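Local structure of SVS_variant_AS1 (Streptomyces sp. CWA1, 6TJA) at residues A[273-283]-A[295-303]; A[96-104]-A[157-168]. The protein probably cyclises geranylgeranyl diphosphate to the diterpene spiroviolene, as an engineered, ancestrally reconstructed variant of a class I terpene cyclase. One frame throughout, in Å; residues are numbered along the deposited sequence.

Interaction 1: residues A[273-283]-A[295-303]; sequences LLRFLELHDRV and LQGLRHGIR
R299 reaches across from helix 289-309 and runs its whole side chain past F276, H280 and L277 of helix 258-283. From CB the chain leaves with CG anti to the carbonyl carbon (chi1 -65°), and CG comes up to the edge of the F276 ring, 4.0 Å from F276 CZ. CD lies over the face of the imidazole, a CH-pi contact 3.8 Å from the H280 ring centroid. The bend at chi3 (69°) then turns NE off to a salt bridge with E18, outside the two segments. NH1, at the tip, sits above the same imidazole near its rim, 3.2 Å from H280 ND1, and touches L277 CD2 at 3.9 Å. H280 ND1 gives an in-plane, nearly straight hydrogen bond (169°) to D281 OD1 at 3.3 Å, which probably holds the turn of the ring. D281 OD1 also brings an opposite charge near R299 NH1, well out of the guanidinium plane, with no guanidinium N-H pointing at it. One turn on from R299, I302 CD1 stands over the F276 face, 3.8 Å from the centroid; one turn before it, L295 CD1 meets V283 CG1 at 4.0 Å. This is antiparallel packing within an all-helical bundle, consistent with a class I terpene synthase; the segment axes lie 11.9 Å apart, so long side chains fill the gap. Helix 211-231 packs against F276 through L216 and M219, and L17, in a loop, touches L277.

Interaction 2: residues A[96-104]-A[157-168]; sequences LSTRPAQFN and LSGVAWQIGNQA
F103 of helix 100-115 is a knob in a hole formed by L157, V160, A161 and I164 of helix 143-169, and this is the tight part of the contact. Its CG lies anti to the backbone N (chi1 -176°), which carries the ring toward the facing helix. I164 CD1 rests over one face, displaced toward the rim, 3.4 Å from F103 CG. At the far end F103 CZ is 3.4 Å from V160 CG1, and the carbonyl O of L157 lies at the ring edge. With an alanine in place of F103, the hole would probably be left as a gap, and I164 CD1 and V160 CG1 would lose the ring they pack on. I164 also spreads its other branch: CG2 meets the turn before helix 100-115, 3.5 Å from L96 O and 3.7 Å from P100 N. Buried P100 adds its CD, 3.7 Å from A168 CB. On the looser, solvent side, T98, Q167 and A168 touch through single groups: T98 O comes to 3.3 Å from A168 CB, and S97 O faces Q167 CB. N104, beside A161 CB, bonds N104 and A161 O of the second subunit, so the contact forms part of the subunit interface. Such knob-into-hole packing joins two near-antiparallel helices of the metal-binding terpene synthase family region. No hydrogen bond links the segments; cohesion therefore rests on shape fit and apolar burial, while polar bonding at N104 serves the dimer.

How the interactions relate
Interaction 2 comes first along the chain and closes before interaction 1 opens. Their centres lie 31 Å apart, on opposite sides of the centre of the chain, and their nearest atoms are about 18 Å apart, so the two do not touch. Neither shares a helix with the other: interaction 2 joins helices 100-115 and 143-169, interaction 1 helices 258-283 and 289-309. Both are nearly antiparallel helix pairings in an all-helical fold, as expected for a class I terpene synthase. Interaction 2 takes part in contacts with the second subunit, whereas no other chain of the assembly touches interaction 1. The two contacts thus tie together separate parts of the helical bundle, one of them part of the dimer interface.

Interaction 1: residues A[273-283]-A[295-303]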
loop_
_atom_site.group_PDB
_atom_site.type_symbol
_atom_site.label_atom_id
_atom_site.label_comp_id
_atom_site.label_asym_id
_atom_site.label_seq_id
_atom_site.Cartn_x
_atom_site.Cartn_y
_atom_site.Cartn_z
ATOM N N LEU A 273 -20.302 -13.089 -7.050
ATOM C CA LEU A 273 -20.330 -14.189 -6.048
ATOM C C LEU A 273 -20.288 -15.551 -6.754
ATOM O O LEU A 273 -19.561 -16.404 -6.292
ATOM C CB LEU A 273 -21.556 -14.072 -5.148
ATOM C CG LEU A 273 -21.603 -15.108 -4.032
ATOM C CD1 LEU A 273 -20.292 -15.132 -3.253
ATOM C CD2 LEU A 273 -22.760 -14.804 -3.119
ATOM N N LEU A 274 -20.985 -15.724 -7.871
ATOM C CA LEU A 274 -20.930 -16.979 -8.677
ATOM C C LEU A 274 -19.505 -17.256 -9.182
ATOM O O LEU A 274 -19.063 -18.415 -9.128
ATOM C CB LEU A 274 -21.897 -16.869 -9.857
ATOM C CG LEU A 274 -23.079 -17.837 -9.821
ATOM C CD1 LEU A 274 -23.768 -17.865 -8.461
ATOM C CD2 LEU A 274 -24.074 -17.463 -10.901
ATOM N N ARG A 275 -18.807 -16.247 -9.691
ATOM C CA ARG A 275 -17.419 -16.475 -10.115
ATOM C C ARG A 275 -16.584 -16.831 -8.872
ATOM O O ARG A 275 -15.797 -17.754 -8.961
ATOM C CB ARG A 275 -16.883 -15.287 -10.902
ATOM C CG ARG A 275 -15.425 -15.462 -11.285
ATOM C CD ARG A 275 -15.132 -16.735 -12.046
ATOM N NE ARG A 275 -13.709 -16.808 -12.326
ATOM C CZ ARG A 275 -13.042 -17.921 -12.593
ATOM N NH1 ARG A 275 -13.655 -19.085 -12.639
ATOM N NH2 ARG A 275 -11.750 -17.875 -12.792
ATOM N N PHE A 276 -16.815 -16.200 -7.747
ATOM C CA PHE A 276 -16.082 -16.540 -6.551
ATOM C C PHE A 276 -16.304 -18.013 -6.161
ATOM O O PHE A 276 -15.395 -18.683 -5.858
ATOM C CB PHE A 276 -16.410 -15.591 -5.402
ATOM C CG PHE A 276 -15.972 -16.090 -4.062
ATOM C CD1 PHE A 276 -16.707 -17.008 -3.394
ATOM C CD2 PHE A 276 -14.827 -15.619 -3.476
ATOM C CE1 PHE A 276 -16.298 -17.494 -2.208
ATOM C CE2 PHE A 276 -14.424 -16.081 -2.274
ATOM C CZ PHE A 276 -15.165 -17.029 -1.641
ATOM N N LEU A 277 -17.529 -18.487 -6.206
ATOM C CA LEU A 277 -17.831 -19.850 -5.869
ATOM C C LEU A 277 -17.191 -20.820 -6.844
ATOM O O LEU A 277 -16.680 -21.834 -6.453
ATOM C CB LEU A 277 -19.330 -20.079 -5.781
ATOM C CG LEU A 277 -20.065 -19.280 -4.736
ATOM C CD1 LEU A 277 -21.527 -19.266 -5.011
ATOM C CD2 LEU A 277 -19.760 -19.710 -3.336
ATOM N N GLU A 278 -17.245 -20.472 -8.112
ATOM C CA GLU A 278 -16.653 -21.279 -9.141
ATOM C C GLU A 278 -15.141 -21.364 -8.958
ATOM O O GLU A 278 -14.623 -22.431 -8.885
ATOM C CB GLU A 278 -17.085 -20.819 -10.530
ATOM C CG GLU A 278 -16.309 -21.433 -11.660
ATOM C CD GLU A 278 -16.665 -20.890 -13.033
ATOM O OE1 GLU A 278 -16.443 -19.722 -13.334
ATOM O OE2 GLU A 278 -17.158 -21.651 -13.847
ATOM N N LEU A 279 -14.453 -20.245 -8.815
ATOM C CA LEU A 279 -12.972 -20.298 -8.614
ATOM C C LEU A 279 -12.642 -21.018 -7.295
ATOM O O LEU A 279 -11.638 -21.740 -7.216
ATOM C CB LEU A 279 -12.423 -18.875 -8.640
ATOM C CG LEU A 279 -10.904 -18.768 -8.531
ATOM C CD1 LEU A 279 -10.195 -19.705 -9.501
ATOM C CD2 LEU A 279 -10.464 -17.352 -8.778
ATOM N N HIS A 280 -13.451 -20.825 -6.264
ATOM C CA HIS A 280 -13.196 -21.424 -4.933
ATOM C C HIS A 280 -13.171 -22.950 -5.091
ATOM O O HIS A 280 -12.252 -23.593 -4.562
ATOM C CB HIS A 280 -14.224 -20.952 -3.891
ATOM C CG HIS A 280 -14.105 -21.718 -2.617
ATOM N ND1 HIS A 280 -14.674 -22.966 -2.457
ATOM C CD2 HIS A 280 -13.391 -21.472 -1.498
ATOM C CE1 HIS A 280 -14.368 -23.421 -1.255
ATOM N NE2 HIS A 280 -13.554 -22.535 -0.661
ATOM N N ASP A 281 -14.126 -23.500 -5.836
ATOM C CA ASP A 281 -14.308 -24.968 -6.000
ATOM C C ASP A 281 -13.122 -25.546 -6.780
ATOM O O ASP A 281 -12.786 -26.700 -6.539
ATOM C CB ASP A 281 -15.699 -25.271 -6.573
ATOM C CG ASP A 281 -16.812 -25.195 -5.530
ATOM O OD1 ASP A 281 -16.515 -24.846 -4.369
ATOM O OD2 ASP A 281 -17.977 -25.473 -5.878
ATOM N N ARG A 282 -12.464 -24.761 -7.634
ATOM C CA ARG A 282 -11.299 -25.227 -8.437
ATOM C C ARG A 282 -10.038 -25.195 -7.563
ATOM O O ARG A 282 -9.185 -26.077 -7.691
ATOM C CB ARG A 282 -11.230 -24.377 -9.705
ATOM C CG ARG A 282 -9.964 -24.550 -10.522
ATOM C CD ARG A 282 -10.086 -23.917 -11.910
ATOM N NE ARG A 282 -9.671 -22.521 -12.051
ATOM C CZ ARG A 282 -8.449 -22.026 -11.781
ATOM N NH1 ARG A 282 -7.484 -22.778 -11.269
ATOM N NH2 ARG A 282 -8.196 -20.749 -12.006
ATOM N N VAL A 283 -9.939 -24.242 -6.649
ATOM C CA VAL A 283 -8.707 -23.987 -5.847
ATOM C C VAL A 283 -8.726 -24.835 -4.571
ATOM O O VAL A 283 -7.647 -25.244 -4.119
ATOM C CB VAL A 283 -8.613 -22.486 -5.513
ATOM C CG1 VAL A 283 -7.590 -22.186 -4.451
ATOM C CG2 VAL A 283 -8.336 -21.678 -6.760
ATOM N N LEU A 295 -9.276 -19.568 3.046
ATOM C CA LEU A 295 -10.413 -19.665 2.136
ATOM C C LEU A 295 -11.736 -19.730 2.896
ATOM O O LEU A 295 -12.683 -19.018 2.561
ATOM C CB LEU A 295 -10.269 -20.887 1.228
ATOM C CG LEU A 295 -9.114 -20.858 0.225
ATOM C CD1 LEU A 295 -9.268 -21.971 -0.801
ATOM C CD2 LEU A 295 -9.029 -19.502 -0.458
ATOM N N GLN A 296 -11.798 -20.595 3.906
ATOM C CA GLN A 296 -13.000 -20.743 4.722
ATOM C C GLN A 296 -13.368 -19.381 5.290
ATOM O O GLN A 296 -14.536 -18.997 5.332
ATOM C CB GLN A 296 -12.760 -21.739 5.855
ATOM C CG GLN A 296 -13.602 -23.001 5.766
ATOM C CD GLN A 296 -13.105 -24.098 6.689
ATOM O OE1 GLN A 296 -12.185 -24.841 6.349
ATOM N NE2 GLN A 296 -13.713 -24.202 7.865
ATOM N N GLY A 297 -12.343 -18.658 5.727
ATOM C CA GLY A 297 -12.496 -17.299 6.273
ATOM C C GLY A 297 -13.145 -16.348 5.275
ATOM O O GLY A 297 -14.075 -15.607 5.653
ATOM N N LEU A 298 -12.675 -16.343 4.032
ATOM C CA LEU A 298 -13.310 -15.501 2.979
ATOM C C LEU A 298 -14.808 -15.839 2.930
ATOM O O LEU A 298 -15.635 -14.911 2.923
ATOM C CB LEU A 298 -12.651 -15.758 1.627
ATOM C CG LEU A 298 -11.165 -15.432 1.486
ATOM C CD1 LEU A 298 -10.702 -15.813 0.088
ATOM C CD2 LEU A 298 -10.866 -13.949 1.758
ATOM N N ARG A 299 -15.150 -17.130 2.914
ATOM C CA ARG A 299 -16.556 -17.577 2.808
ATOM C C ARG A 299 -17.313 -17.084 4.045
ATOM O O ARG A 299 -18.368 -16.439 3.861
ATOM C CB ARG A 299 -16.616 -19.094 2.619
ATOM C CG ARG A 299 -16.014 -19.578 1.310
ATOM C CD ARG A 299 -15.921 -21.094 1.245
ATOM N NE ARG A 299 -17.255 -21.655 1.163
ATOM C CZ ARG A 299 -17.901 -21.998 0.043
ATOM N NH1 ARG A 299 -17.342 -21.830 -1.139
ATOM N NH2 ARG A 299 -19.130 -22.475 0.120
ATOM N N HIS A 300 -16.775 -17.345 5.247
ATOM C CA HIS A 300 -17.376 -16.940 6.548
ATOM C C HIS A 300 -17.552 -15.425 6.573
ATOM O O HIS A 300 -18.569 -14.968 7.101
ATOM C CB HIS A 300 -16.497 -17.394 7.738
ATOM C CG HIS A 300 -16.709 -18.806 8.148
ATOM N ND1 HIS A 300 -17.973 -19.347 8.262
ATOM C CD2 HIS A 300 -15.846 -19.772 8.528
ATOM C CE1 HIS A 300 -17.891 -20.588 8.709
ATOM N NE2 HIS A 300 -16.597 -20.882 8.849
ATOM N N GLY A 301 -16.544 -14.692 6.086
ATOM C CA GLY A 301 -16.532 -13.217 5.988
ATOM C C GLY A 301 -17.653 -12.698 5.100
ATOM O O GLY A 301 -18.377 -11.870 5.576
ATOM N N ILE A 302 -17.797 -13.194 3.859
ATOM C CA ILE A 302 -18.842 -12.734 2.901
ATOM C C ILE A 302 -20.205 -12.887 3.586
ATOM O O ILE A 302 -20.931 -11.903 3.690
ATOM C CB ILE A 302 -18.804 -13.502 1.572
ATOM C CG1 ILE A 302 -17.520 -13.245 0.782
ATOM C CG2 ILE A 302 -20.040 -13.192 0.732
ATOM C CD1 ILE A 302 -17.324 -14.194 -0.383
ATOM N N ARG A 303 -20.513 -14.095 4.042
ATOM C CA ARG A 303 -21.780 -14.431 4.746
ATOM C C ARG A 303 -21.945 -13.583 6.011
ATOM O O ARG A 303 -23.033 -13.011 6.216
ATOM C CB ARG A 303 -21.790 -15.910 5.143
ATOM C CG ARG A 303 -23.067 -16.363 5.842
ATOM C CD ARG A 303 -24.348 -15.882 5.179
ATOM N NE ARG A 303 -25.426 -16.394 5.989
ATOM C CZ ARG A 303 -26.372 -17.232 5.575
ATOM N NH1 ARG A 303 -26.456 -17.605 4.306
ATOM N NH2 ARG A 303 -27.269 -17.663 6.436
#

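Interaction 2: residues A[96-104]-A[157-168]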
loop_
_atom_site.group_PDB
_atom_site.type_symbol
_atom_site.label_atom_id
_atom_site.label_comp_id
_atom_site.label_asym_id
_atom_site.label_seq_id
_atom_site.Cartn_x
_atom_site.Cartn_y
_atom_site.Cartn_z
ATOM N N LEU A 96 -12.647 16.821 6.806
ATOM C CA LEU A 96 -11.827 16.140 5.837
ATOM C C LEU A 96 -12.468 15.361 4.703
ATOM O O LEU A 96 -11.797 15.068 3.742
ATOM C CB LEU A 96 -10.868 15.226 6.560
ATOM C CG LEU A 96 -9.612 15.966 6.902
ATOM C CD1 LEU A 96 -9.951 16.769 8.109
ATOM C CD2 LEU A 96 -8.472 15.028 7.185
ATOM N N SER A 97 -13.758 15.081 4.811
ATOM C CA SER A 97 -14.531 14.248 3.844
ATOM C C SER A 97 -14.676 14.919 2.473
ATOM O O SER A 97 -15.186 14.265 1.556
ATOM C CB SER A 97 -15.891 13.875 4.400
ATOM O OG SER A 97 -16.785 14.980 4.369
ATOM N N THR A 98 -14.290 16.184 2.329
ATOM C CA THR A 98 -14.327 16.888 1.025
ATOM C C THR A 98 -13.053 17.706 0.893
ATOM O O THR A 98 -13.049 18.668 0.097
ATOM C CB THR A 98 -15.572 17.777 0.900
ATOM O OG1 THR A 98 -15.571 18.641 2.030
ATOM C CG2 THR A 98 -16.881 17.019 0.889
ATOM N N ARG A 99 -12.023 17.333 1.657
ATOM C CA ARG A 99 -10.735 18.077 1.734
ATOM C C ARG A 99 -9.605 17.080 1.483
ATOM O O ARG A 99 -8.864 16.699 2.400
ATOM C CB ARG A 99 -10.677 18.880 3.046
ATOM C CG ARG A 99 -11.740 19.977 3.182
ATOM C CD ARG A 99 -11.697 21.085 2.120
ATOM N NE ARG A 99 -10.524 21.922 2.362
ATOM C CZ ARG A 99 -10.469 23.003 3.158
ATOM N NH1 ARG A 99 -11.554 23.458 3.771
ATOM N NH2 ARG A 99 -9.309 23.629 3.324
ATOM N N PRO A 100 -9.445 16.636 0.213
ATOM C CA PRO A 100 -8.475 15.608 -0.125
ATOM C C PRO A 100 -7.068 16.003 0.319
ATOM O O PRO A 100 -6.367 15.126 0.798
ATOM C CB PRO A 100 -8.504 15.443 -1.644
ATOM C CG PRO A 100 -9.539 16.421 -2.143
ATOM C CD PRO A 100 -10.191 17.088 -0.960
ATOM N N ALA A 101 -6.686 17.273 0.152
ATOM C CA ALA A 101 -5.310 17.748 0.471
ATOM C C ALA A 101 -5.002 17.478 1.951
ATOM O O ALA A 101 -3.955 16.912 2.238
ATOM C CB ALA A 101 -5.133 19.184 0.116
ATOM N N GLN A 102 -5.921 17.786 2.850
ATOM C CA GLN A 102 -5.728 17.521 4.294
ATOM C C GLN A 102 -5.835 16.025 4.555
ATOM O O GLN A 102 -5.086 15.542 5.390
ATOM C CB GLN A 102 -6.751 18.247 5.146
ATOM C CG GLN A 102 -6.583 19.749 5.130
ATOM C CD GLN A 102 -7.705 20.431 5.870
ATOM O OE1 GLN A 102 -7.789 20.307 7.087
ATOM N NE2 GLN A 102 -8.564 21.149 5.145
ATOM N N PHE A 103 -6.701 15.299 3.845
ATOM C CA PHE A 103 -6.843 13.842 4.069
ATOM C C PHE A 103 -5.553 13.108 3.677
ATOM O O PHE A 103 -5.119 12.211 4.413
ATOM C CB PHE A 103 -8.056 13.254 3.362
ATOM C CG PHE A 103 -8.203 11.794 3.701
ATOM C CD1 PHE A 103 -8.760 11.402 4.903
ATOM C CD2 PHE A 103 -7.680 10.821 2.866
ATOM C CE1 PHE A 103 -8.869 10.061 5.237
ATOM C CE2 PHE A 103 -7.774 9.482 3.214
ATOM C CZ PHE A 103 -8.357 9.103 4.405
ATOM N N ASN A 104 -4.936 13.496 2.570
ATOM C CA ASN A 104 -3.704 12.839 2.089
ATOM C C ASN A 104 -2.654 12.897 3.211
ATOM O O ASN A 104 -1.900 11.932 3.362
ATOM C CB ASN A 104 -3.251 13.446 0.772
ATOM C CG ASN A 104 -4.153 13.111 -0.396
ATOM O OD1 ASN A 104 -5.109 12.347 -0.263
ATOM N ND2 ASN A 104 -3.807 13.635 -1.555
ATOM N N LEU A 157 -6.790 3.098 2.745
ATOM C CA LEU A 157 -6.616 4.565 2.827
ATOM C C LEU A 157 -6.559 5.183 1.421
ATOM O O LEU A 157 -7.208 6.209 1.278
ATOM C CB LEU A 157 -5.394 4.926 3.661
ATOM C CG LEU A 157 -5.507 4.611 5.156
ATOM C CD1 LEU A 157 -4.167 4.827 5.845
ATOM C CD2 LEU A 157 -6.586 5.447 5.811
ATOM N N SER A 158 -5.853 4.596 0.446
ATOM C CA SER A 158 -5.810 5.061 -0.974
ATOM C C SER A 158 -7.202 5.068 -1.609
ATOM O O SER A 158 -7.454 5.895 -2.479
ATOM C CB SER A 158 -4.895 4.233 -1.819
ATOM O OG SER A 158 -3.600 4.275 -1.259
ATOM N N GLY A 159 -8.042 4.104 -1.273
ATOM C CA GLY A 159 -9.426 4.082 -1.771
ATOM C C GLY A 159 -10.197 5.259 -1.213
ATOM O O GLY A 159 -10.929 5.895 -1.986
ATOM N N VAL A 160 -10.066 5.507 0.097
ATOM C CA VAL A 160 -10.766 6.612 0.809
ATOM C C VAL A 160 -10.298 7.944 0.201
ATOM O O VAL A 160 -11.151 8.784 -0.054
ATOM C CB VAL A 160 -10.557 6.578 2.333
ATOM C CG1 VAL A 160 -11.182 7.789 2.979
ATOM C CG2 VAL A 160 -11.129 5.309 2.972
ATOM N N ALA A 161 -9.004 8.107 -0.022
ATOM C CA ALA A 161 -8.401 9.323 -0.607
ATOM C C ALA A 161 -9.013 9.581 -1.983
ATOM O O ALA A 161 -9.379 10.721 -2.237
ATOM C CB ALA A 161 -6.886 9.180 -0.689
ATOM N N TRP A 162 -9.135 8.545 -2.815
ATOM C CA TRP A 162 -9.825 8.570 -4.136
ATOM C C TRP A 162 -11.281 9.014 -3.956
ATOM O O TRP A 162 -11.729 9.963 -4.634
ATOM C CB TRP A 162 -9.740 7.174 -4.745
ATOM C CG TRP A 162 -10.195 6.992 -6.161
ATOM C CD1 TRP A 162 -10.898 7.837 -6.967
ATOM C CD2 TRP A 162 -10.000 5.786 -6.919
ATOM N NE1 TRP A 162 -11.100 7.266 -8.194
ATOM C CE2 TRP A 162 -10.551 6.011 -8.195
ATOM C CE3 TRP A 162 -9.348 4.575 -6.653
ATOM C CZ2 TRP A 162 -10.502 5.041 -9.194
ATOM C CZ3 TRP A 162 -9.303 3.618 -7.641
ATOM C CH2 TRP A 162 -9.860 3.858 -8.899
ATOM N N GLN A 163 -11.998 8.342 -3.064
ATOM C CA GLN A 163 -13.412 8.667 -2.772
ATOM C C GLN A 163 -13.567 10.149 -2.394
ATOM O O GLN A 163 -14.395 10.826 -3.026
ATOM C CB GLN A 163 -13.943 7.750 -1.682
ATOM C CG GLN A 163 -15.441 7.562 -1.781
ATOM C CD GLN A 163 -16.035 7.285 -0.426
ATOM O OE1 GLN A 163 -15.898 6.183 0.124
ATOM N NE2 GLN A 163 -16.684 8.310 0.113
ATOM N N ILE A 164 -12.838 10.621 -1.387
ATOM C CA ILE A 164 -12.863 12.028 -0.883
ATOM C C ILE A 164 -12.525 13.014 -2.024
ATOM O O ILE A 164 -13.133 14.112 -2.074
ATOM C CB ILE A 164 -11.891 12.157 0.309
ATOM C CG1 ILE A 164 -12.435 11.442 1.545
ATOM C CG2 ILE A 164 -11.570 13.604 0.603
ATOM C CD1 ILE A 164 -11.459 11.435 2.712
ATOM N N GLY A 165 -11.559 12.658 -2.885
ATOM C CA GLY A 165 -11.202 13.409 -4.096
ATOM C C GLY A 165 -12.419 13.563 -4.995
ATOM O O GLY A 165 -12.682 14.717 -5.442
ATOM N N ASN A 166 -13.141 12.460 -5.238
ATOM C CA ASN A 166 -14.373 12.454 -6.080
ATOM C C ASN A 166 -15.422 13.394 -5.464
ATOM O O ASN A 166 -16.004 14.216 -6.218
ATOM C CB ASN A 166 -14.946 11.047 -6.251
ATOM C CG ASN A 166 -14.138 10.170 -7.184
ATOM O OD1 ASN A 166 -13.199 10.643 -7.815
ATOM N ND2 ASN A 166 -14.490 8.892 -7.263
ATOM N N GLN A 167 -15.585 13.331 -4.141
ATOM C CA GLN A 167 -16.586 14.122 -3.375
ATOM C C GLN A 167 -16.275 15.617 -3.487
ATOM O O GLN A 167 -17.179 16.352 -3.838
ATOM C CB GLN A 167 -16.655 13.682 -1.910
ATOM C CG GLN A 167 -17.628 12.526 -1.675
ATOM C CD GLN A 167 -19.051 12.834 -2.082
ATOM O OE1 GLN A 167 -19.564 12.330 -3.084
ATOM N NE2 GLN A 167 -19.702 13.684 -1.307
ATOM N N ALA A 168 -15.037 16.042 -3.229
ATOM C CA ALA A 168 -14.646 17.465 -3.303
ATOM C C ALA A 168 -15.088 18.004 -4.665
ATOM O O ALA A 168 -15.612 19.136 -4.691
ATOM C CB ALA A 168 -13.160 17.652 -3.093
#